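Local coordinates for protein manganese-dependent inorganic pyrophosphatase (Methanocaldococcus jannaschii, PDB 2EB0) that hydrolyses inorganic diphosphate to two phosphates as a family II pyrophosphatase that uses manganese ions, at residues A18-D26 with I125-L136; V106-A114 with L140-T148. All coordinates share one frame; numbering follows the deposited sequence.

Interaction 1: residues A18-D26 with I125-L136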
loop_
_atom_site.group_PDB
_atom_site.type_symbol
_atom_site.label_atom_id
_atom_site.label_comp_id
_atom_site.label_asym_id
_atom_site.label_seq_id
_atom_site.Cartn_x
_atom_site.Cartn_y
_atom_site.Cartn_z
ATOM N N ALA B 18 -1.746 -12.235 13.832
ATOM C CA ALA B 18 -2.659 -13.129 13.126
ATOM C C ALA B 18 -3.780 -13.563 14.059
ATOM O O ALA B 18 -4.953 -13.560 13.690
ATOM C CB ALA B 18 -1.907 -14.359 12.616
ATOM N N ILE B 19 -3.399 -13.945 15.272
ATOM C CA ILE B 19 -4.351 -14.401 16.274
ATOM C C ILE B 19 -5.323 -13.294 16.685
ATOM O O ILE B 19 -6.537 -13.478 16.646
ATOM C CB ILE B 19 -3.596 -14.939 17.534
ATOM C CG1 ILE B 19 -3.006 -16.312 17.229
ATOM C CG2 ILE B 19 -4.527 -15.015 18.732
ATOM C CD1 ILE B 19 -2.086 -16.824 18.299
ATOM N N VAL B 20 -4.779 -12.144 17.064
ATOM C CA VAL B 20 -5.592 -11.025 17.515
ATOM C C VAL B 20 -6.507 -10.471 16.420
ATOM O O VAL B 20 -7.686 -10.228 16.666
ATOM C CB VAL B 20 -4.687 -9.914 18.100
ATOM C CG1 VAL B 20 -5.528 -8.765 18.650
ATOM C CG2 VAL B 20 -3.818 -10.514 19.211
ATOM N N LEU B 21 -5.990 -10.300 15.208
ATOM C CA LEU B 21 -6.831 -9.778 14.140
ATOM C C LEU B 21 -7.918 -10.792 13.792
ATOM O O LEU B 21 -9.065 -10.421 13.548
ATOM C CB LEU B 21 -5.998 -9.436 12.900
ATOM C CG LEU B 21 -6.738 -8.676 11.790
ATOM C CD1 LEU B 21 -7.397 -7.431 12.367
ATOM C CD2 LEU B 21 -5.758 -8.291 10.680
ATOM N N ALA B 22 -7.558 -12.072 13.786
ATOM C CA ALA B 22 -8.520 -13.130 13.495
ATOM C C ALA B 22 -9.643 -13.079 14.526
ATOM O O ALA B 22 -10.809 -13.282 14.199
ATOM C CB ALA B 22 -7.846 -14.478 13.538
ATOM N N TYR B 23 -9.278 -12.811 15.773
ATOM C CA TYR B 23 -10.251 -12.708 16.857
ATOM C C TYR B 23 -11.228 -11.565 16.578
ATOM O O TYR B 23 -12.434 -11.719 16.737
ATOM C CB TYR B 23 -9.524 -12.451 18.180
ATOM C CG TYR B 23 -10.391 -11.912 19.295
ATOM C CD1 TYR B 23 -11.228 -12.750 20.030
ATOM C CD2 TYR B 23 -10.359 -10.561 19.626
ATOM C CE1 TYR B 23 -12.017 -12.252 21.079
ATOM C CE2 TYR B 23 -11.140 -10.049 20.665
ATOM C CZ TYR B 23 -11.965 -10.901 21.386
ATOM O OH TYR B 23 -12.735 -10.387 22.408
ATOM N N PHE B 24 -10.697 -10.415 16.169
ATOM C CA PHE B 24 -11.522 -9.244 15.873
ATOM C C PHE B 24 -12.327 -9.400 14.586
ATOM O O PHE B 24 -13.456 -8.932 14.493
ATOM C CB PHE B 24 -10.643 -7.991 15.758
ATOM C CG PHE B 24 -10.162 -7.459 17.079
ATOM C CD1 PHE B 24 -8.808 -7.295 17.320
ATOM C CD2 PHE B 24 -11.065 -7.096 18.069
ATOM C CE1 PHE B 24 -8.359 -6.777 18.522
ATOM C CE2 PHE B 24 -10.620 -6.578 19.277
ATOM C CZ PHE B 24 -9.267 -6.419 19.501
ATOM N N LEU B 25 -11.740 -10.052 13.592
ATOM C CA LEU B 25 -12.408 -10.242 12.312
ATOM C C LEU B 25 -13.241 -11.513 12.282
ATOM O O LEU B 25 -13.888 -11.810 11.284
ATOM C CB LEU B 25 -11.372 -10.267 11.186
ATOM C CG LEU B 25 -10.929 -8.930 10.590
ATOM C CD1 LEU B 25 -10.809 -7.863 11.654
ATOM C CD2 LEU B 25 -9.604 -9.132 9.882
ATOM N N ASP B 26 -13.216 -12.255 13.382
ATOM C CA ASP B 26 -13.967 -13.500 13.509
ATOM C C ASP B 26 -13.681 -14.545 12.441
ATOM O O ASP B 26 -14.597 -15.184 11.929
ATOM C CB ASP B 26 -15.476 -13.221 13.551
ATOM C CG ASP B 26 -15.948 -12.787 14.926
ATOM O OD1 ASP B 26 -15.756 -13.556 15.892
ATOM O OD2 ASP B 26 -16.513 -11.681 15.044
ATOM N N ILE B 125 -11.276 -1.792 9.700
ATOM C CA ILE B 125 -10.683 -2.848 8.885
ATOM C C ILE B 125 -11.487 -4.141 8.938
ATOM O O ILE B 125 -11.004 -5.196 8.531
ATOM C CB ILE B 125 -9.211 -3.141 9.280
ATOM C CG1 ILE B 125 -9.126 -3.700 10.699
ATOM C CG2 ILE B 125 -8.382 -1.864 9.165
ATOM C CD1 ILE B 125 -7.700 -4.028 11.132
ATOM N N GLY B 126 -12.722 -4.048 9.427
ATOM C CA GLY B 126 -13.572 -5.220 9.508
ATOM C C GLY B 126 -13.832 -5.726 10.915
ATOM O O GLY B 126 -14.634 -6.640 11.097
ATOM N N GLY B 127 -13.158 -5.137 11.901
ATOM C CA GLY B 127 -13.318 -5.546 13.290
ATOM C C GLY B 127 -14.753 -5.575 13.779
ATOM O O GLY B 127 -15.604 -4.864 13.250
ATOM N N LYS B 128 -15.022 -6.384 14.803
ATOM C CA LYS B 128 -16.373 -6.510 15.338
ATOM C C LYS B 128 -16.554 -5.923 16.736
ATOM O O LYS B 128 -17.373 -6.409 17.515
ATOM C CB LYS B 128 -16.795 -7.982 15.349
ATOM C CG LYS B 128 -16.558 -8.712 14.034
ATOM C CD LYS B 128 -17.289 -8.048 12.881
ATOM C CE LYS B 128 -16.990 -8.746 11.563
ATOM N NZ LYS B 128 -17.712 -8.103 10.429
ATOM N N LYS B 129 -15.788 -4.884 17.050
ATOM C CA LYS B 129 -15.872 -4.197 18.340
ATOM C C LYS B 129 -15.853 -5.089 19.578
ATOM O O LYS B 129 -16.481 -4.773 20.592
ATOM C CB LYS B 129 -17.120 -3.308 18.379
ATOM C CG LYS B 129 -17.079 -2.133 17.410
ATOM C CD LYS B 129 -16.067 -1.077 17.847
ATOM C CE LYS B 129 -15.864 -0.017 16.768
ATOM N NZ LYS B 129 -17.140 0.638 16.352
ATOM N N LYS B 130 -15.116 -6.191 19.505
ATOM C CA LYS B 130 -15.008 -7.117 20.627
ATOM C C LYS B 130 -14.063 -6.526 21.676
ATOM O O LYS B 130 -13.368 -5.546 21.407
ATOM C CB LYS B 130 -14.504 -8.464 20.107
ATOM C CG LYS B 130 -15.373 -8.988 18.966
ATOM C CD LYS B 130 -14.786 -10.183 18.249
ATOM C CE LYS B 130 -15.045 -11.473 18.990
ATOM N NZ LYS B 130 -14.556 -12.639 18.202
ATOM N N GLU B 131 -14.043 -7.094 22.875
ATOM C CA GLU B 131 -13.169 -6.565 23.909
ATOM C C GLU B 131 -11.806 -7.245 23.927
ATOM O O GLU B 131 -11.701 -8.461 23.794
ATOM C CB GLU B 131 -13.815 -6.699 25.288
ATOM C CG GLU B 131 -12.903 -6.240 26.415
ATOM C CD GLU B 131 -13.503 -6.429 27.793
ATOM O OE1 GLU B 131 -12.802 -6.138 28.782
ATOM O OE2 GLU B 131 -14.669 -6.863 27.894
ATOM N N LEU B 132 -10.763 -6.449 24.109
ATOM C CA LEU B 132 -9.406 -6.980 24.159
ATOM C C LEU B 132 -9.127 -7.547 25.543
ATOM O O LEU B 132 -8.894 -6.801 26.488
ATOM C CB LEU B 132 -8.383 -5.880 23.875
ATOM C CG LEU B 132 -7.260 -6.147 22.875
ATOM C CD1 LEU B 132 -6.041 -5.330 23.311
ATOM C CD2 LEU B 132 -6.913 -7.623 22.816
ATOM N N LYS B 133 -9.145 -8.866 25.659
ATOM C CA LYS B 133 -8.881 -9.507 26.933
ATOM C C LYS B 133 -7.396 -9.424 27.274
ATOM O O LYS B 133 -6.560 -9.189 26.402
ATOM C CB LYS B 133 -9.340 -10.972 26.890
ATOM C CG LYS B 133 -10.852 -11.125 26.782
ATOM C CD LYS B 133 -11.531 -10.386 27.926
ATOM C CE LYS B 133 -13.036 -10.311 27.753
ATOM N NZ LYS B 133 -13.677 -9.694 28.949
ATOM N N PRO B 134 -7.051 -9.620 28.553
ATOM C CA PRO B 134 -5.661 -9.565 29.006
ATOM C C PRO B 134 -4.704 -10.475 28.240
ATOM O O PRO B 134 -3.583 -10.067 27.920
ATOM C CB PRO B 134 -5.762 -9.938 30.482
ATOM C CG PRO B 134 -6.977 -10.775 30.531
ATOM C CD PRO B 134 -7.934 -10.016 29.658
ATOM N N ASP B 135 -5.134 -11.699 27.945
ATOM C CA ASP B 135 -4.269 -12.619 27.212
ATOM C C ASP B 135 -3.893 -12.091 25.831
ATOM O O ASP B 135 -2.710 -12.047 25.491
ATOM C CB ASP B 135 -4.899 -14.015 27.095
ATOM C CG ASP B 135 -6.292 -13.997 26.488
ATOM O OD1 ASP B 135 -6.845 -15.105 26.305
ATOM O OD2 ASP B 135 -6.837 -12.901 26.199
ATOM N N LEU B 136 -4.881 -11.680 25.039
ATOM C CA LEU B 136 -4.587 -11.153 23.712
ATOM C C LEU B 136 -3.843 -9.826 23.832
ATOM O O LEU B 136 -3.006 -9.502 22.984
ATOM C CB LEU B 136 -5.868 -10.974 22.892
ATOM C CG LEU B 136 -6.585 -12.263 22.494
ATOM C CD1 LEU B 136 -7.769 -11.917 21.613
ATOM C CD2 LEU B 136 -5.636 -13.191 21.754
#
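With CG anti to the backbone N (chi1 162°), Y23 swings its ring off helix 12-25 toward the 125-136 segment, where the K130 chain, kinked at chi3 (81°), folds across it. K130 CE lies 3.7 Å above the plane of the Y23 ring, and NZ makes a cation-pi contact over the same face. L136 CD1 takes the opposite face, 3.4 Å from the Y23 ring plane, with both carbons offset toward the rim. The K130 and L136 carbons on its two faces hold the ring's tilt, and the bond from Y23 OH to E131 O (2.6 Å) ties down its far end. From above the ring, K130 NZ also donates to Y23 O at 2.7 Å and forms a salt bridge with D26 OD1 at 2.8 Å, reaching that carboxylate from above its plane. D26 has positive phi and leaves the helix here. Deeper, F24 CZ abuts L132 CG at 3.9 Å, and L21 CD1 meets I125 CD1. L136 CD2 packs on I19 and V20, while helix 109-118 and strand 61-65 flank L21. Segment 125-136, part of the connection from helix 109-118 into helix 134-148 of the DHH domain, is thereby held against the C-terminal end of helix 12-25. One ammonium therefore serves a carbonyl of the last helical turn, a carboxylate and an aromatic face; these negative surroundings would probably keep K130 protonated and tie the loop to the helix end.

Interaction 2: residues V106-A114 with L140-T148. With MN (manganese (II) ion), chain E.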
loop_
_atom_site.group_PDB
_atom_site.type_symbol
_atom_site.label_atom_id
_atom_site.label_comp_id
_atom_site.label_asym_id
_atom_site.label_seq_id
_atom_site.Cartn_x
_atom_site.Cartn_y
_atom_site.Cartn_z
ATOM N N VAL B 106 5.466 1.885 11.708
ATOM C CA VAL B 106 5.741 1.826 13.143
ATOM C C VAL B 106 6.583 0.598 13.493
ATOM O O VAL B 106 7.049 -0.121 12.610
ATOM C CB VAL B 106 4.449 1.791 13.987
ATOM C CG1 VAL B 106 3.792 3.156 13.985
ATOM C CG2 VAL B 106 3.492 0.739 13.440
ATOM N N GLY B 107 6.767 0.358 14.788
ATOM C CA GLY B 107 7.584 -0.759 15.222
ATOM C C GLY B 107 7.032 -2.147 14.964
ATOM O O GLY B 107 7.799 -3.100 14.837
ATOM N N SER B 108 5.713 -2.283 14.885
ATOM C CA SER B 108 5.143 -3.601 14.663
ATOM C C SER B 108 3.719 -3.562 14.169
ATOM O O SER B 108 3.015 -2.559 14.329
ATOM C CB SER B 108 5.162 -4.413 15.958
ATOM O OG SER B 108 4.154 -3.953 16.847
ATOM N N THR B 109 3.295 -4.679 13.587
ATOM C CA THR B 109 1.934 -4.801 13.092
ATOM C C THR B 109 0.988 -4.737 14.295
ATOM O O THR B 109 -0.133 -4.224 14.196
ATOM C CB THR B 109 1.741 -6.131 12.350
ATOM O OG1 THR B 109 2.680 -6.207 11.265
ATOM C CG2 THR B 109 0.322 -6.241 11.810
ATOM N N ALA B 110 1.458 -5.244 15.433
ATOM C CA ALA B 110 0.670 -5.250 16.660
ATOM C C ALA B 110 0.312 -3.819 17.077
ATOM O O ALA B 110 -0.804 -3.560 17.528
ATOM C CB ALA B 110 1.447 -5.957 17.776
ATOM N N THR B 111 1.263 -2.899 16.923
ATOM C CA THR B 111 1.047 -1.497 17.252
ATOM C C THR B 111 -0.110 -0.930 16.436
ATOM O O THR B 111 -0.980 -0.246 16.972
ATOM C CB THR B 111 2.309 -0.655 16.961
ATOM O OG1 THR B 111 3.393 -1.146 17.747
ATOM C CG2 THR B 111 2.083 0.819 17.311
ATOM N N VAL B 112 -0.116 -1.216 15.136
ATOM C CA VAL B 112 -1.171 -0.746 14.246
ATOM C C VAL B 112 -2.550 -1.226 14.708
ATOM O O VAL B 112 -3.517 -0.464 14.736
ATOM C CB VAL B 112 -0.964 -1.274 12.816
ATOM C CG1 VAL B 112 -2.082 -0.765 11.911
ATOM C CG2 VAL B 112 0.384 -0.850 12.298
ATOM N N ILE B 113 -2.632 -2.509 15.041
ATOM C CA ILE B 113 -3.882 -3.111 15.480
ATOM C C ILE B 113 -4.365 -2.532 16.802
ATOM O O ILE B 113 -5.555 -2.252 16.969
ATOM C CB ILE B 113 -3.727 -4.641 15.608
ATOM C CG1 ILE B 113 -3.435 -5.238 14.232
ATOM C CG2 ILE B 113 -4.999 -5.261 16.191
ATOM C CD1 ILE B 113 -3.168 -6.730 14.251
ATOM N N ALA B 114 -3.434 -2.347 17.732
ATOM C CA ALA B 114 -3.757 -1.813 19.045
ATOM C C ALA B 114 -4.249 -0.374 18.955
ATOM O O ALA B 114 -5.178 0.022 19.675
ATOM C CB ALA B 114 -2.532 -1.893 19.959
ATOM N N LEU B 140 -0.126 -8.783 21.986
ATOM C CA LEU B 140 0.153 -7.550 21.270
ATOM C C LEU B 140 1.341 -6.874 21.924
ATOM O O LEU B 140 2.219 -6.330 21.247
ATOM C CB LEU B 140 -1.056 -6.617 21.304
ATOM C CG LEU B 140 -2.311 -7.052 20.549
ATOM C CD1 LEU B 140 -3.352 -5.921 20.631
ATOM C CD2 LEU B 140 -1.969 -7.372 19.097
ATOM N N LEU B 141 1.352 -6.909 23.254
ATOM C CA LEU B 141 2.425 -6.320 24.037
ATOM C C LEU B 141 3.731 -7.007 23.682
ATOM O O LEU B 141 4.732 -6.356 23.406
ATOM C CB LEU B 141 2.158 -6.501 25.531
ATOM C CG LEU B 141 3.323 -6.100 26.444
ATOM C CD1 LEU B 141 3.812 -4.704 26.097
ATOM C CD2 LEU B 141 2.859 -6.163 27.898
ATOM N N SER B 142 3.710 -8.332 23.702
ATOM C CA SER B 142 4.896 -9.119 23.386
ATOM C C SER B 142 5.377 -8.816 21.967
ATOM O O SER B 142 6.578 -8.681 21.720
ATOM C CB SER B 142 4.581 -10.610 23.512
ATOM O OG SER B 142 3.984 -10.884 24.764
ATOM N N ALA B 143 4.430 -8.709 21.043
ATOM C CA ALA B 143 4.751 -8.429 19.651
ATOM C C ALA B 143 5.475 -7.097 19.528
ATOM O O ALA B 143 6.475 -6.995 18.821
ATOM C CB ALA B 143 3.473 -8.416 18.803
ATOM N N ILE B 144 4.975 -6.078 20.217
ATOM C CA ILE B 144 5.600 -4.767 20.163
ATOM C C ILE B 144 7.026 -4.833 20.706
ATOM O O ILE B 144 7.967 -4.382 20.053
ATOM C CB ILE B 144 4.775 -3.717 20.949
ATOM C CG1 ILE B 144 3.378 -3.588 20.317
ATOM C CG2 ILE B 144 5.477 -2.371 20.916
ATOM C CD1 ILE B 144 2.508 -2.497 20.905
ATOM N N ILE B 145 7.185 -5.414 21.890
ATOM C CA ILE B 145 8.496 -5.540 22.499
ATOM C C ILE B 145 9.438 -6.337 21.603
ATOM O O ILE B 145 10.606 -5.982 21.436
ATOM C CB ILE B 145 8.412 -6.247 23.864
ATOM C CG1 ILE B 145 7.770 -5.307 24.889
ATOM C CG2 ILE B 145 9.811 -6.701 24.308
ATOM C CD1 ILE B 145 7.350 -5.987 26.179
ATOM N N SER B 146 8.927 -7.419 21.034
ATOM C CA SER B 146 9.732 -8.269 20.180
ATOM C C SER B 146 10.202 -7.549 18.936
ATOM O O SER B 146 11.386 -7.553 18.614
ATOM C CB SER B 146 8.934 -9.505 19.769
ATOM O OG SER B 146 9.630 -10.215 18.758
ATOM N N ASP B 147 9.268 -6.919 18.239
ATOM C CA ASP B 147 9.595 -6.223 17.005
ATOM C C ASP B 147 10.517 -5.014 17.166
ATOM O O ASP B 147 11.347 -4.741 16.298
ATOM C CB ASP B 147 8.306 -5.816 16.305
ATOM C CG ASP B 147 8.125 -6.527 14.988
ATOM O OD1 ASP B 147 8.461 -7.728 14.906
ATOM O OD2 ASP B 147 7.643 -5.889 14.035
ATOM N N THR B 148 10.376 -4.296 18.270
ATOM C CA THR B 148 11.206 -3.130 18.500
ATOM C C THR B 148 12.469 -3.494 19.267
ATOM O O THR B 148 13.347 -2.656 19.446
ATOM C CB THR B 148 10.440 -2.044 19.284
ATOM O OG1 THR B 148 10.027 -2.556 20.563
ATOM C CG2 THR B 148 9.230 -1.604 18.498
HETATM MN MN MN E . 6.514 -7.168 12.364
HETATM O O HOH W 1 10.297 -3.028 13.540
#
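The carbonyl O of I144, whose side chain packs on S108 and T111, is gripped twice from within its own helix: T148 OG1 donates at 2.8 Å and T148 N at 3.0 Å, from opposite faces of the carbonyl plane. Next to T148, D147 OD2 binds a manganese ion at 2.4 Å, a site completed by D13, D66 and H88. G107 O lies only 2.9 Å from D147 OD2, but both are acceptors, so this is proximity without a bond; a water donates to G107 O instead. S108, at the N-cap position, packs its CB against that of D147 and holds OG between the backbone N and the carbonyl carbon (chi1 75°), from where OG donates to T111 OG1 at 3.0 Å. Replacing S108 with alanine would probably leave T111 OG1, which also bonds D160, without this donor and open a gap beside I144 CG1. Farther along, A110 CB and A143 CB meet at 3.3 Å, a methyl-to-methyl approach closer than such carbons normally make, and L140 CD2 closes on A110. The two alanines are consistent with the close approach of the axes of 109-114 and 140-148, 8.4 Å at 140° between their directions. Helix 12-25 touches the pair through D13, S17 and V20, helix 158-171 packs on T111, A114, L140 and I144, and helix 176-188 covers I145 on the far side of 134-148.

Interactions 1 and 2 share helix 134-148, using its first turn and its later turns respectively, and both lie in the DHH domain, their centres about 15 Å apart. They also touch: V20 CG2 packs on L140 CD2 at 3.6 Å, and L132 CD1 on L140 CD1 at 3.8 Å, so one apolar seam runs through both. Their chemistry follows their depth. The 18-26/125-136 contact is partly buried, with a charged, aromatic outer part over an apolar inner one. Interaction 2 is buried and closely packed, its polar groups turned to the metal site, to bonds within a segment, or to partners elsewhere in the chain such as D160, whereas interaction 1 bonds directly across its segments.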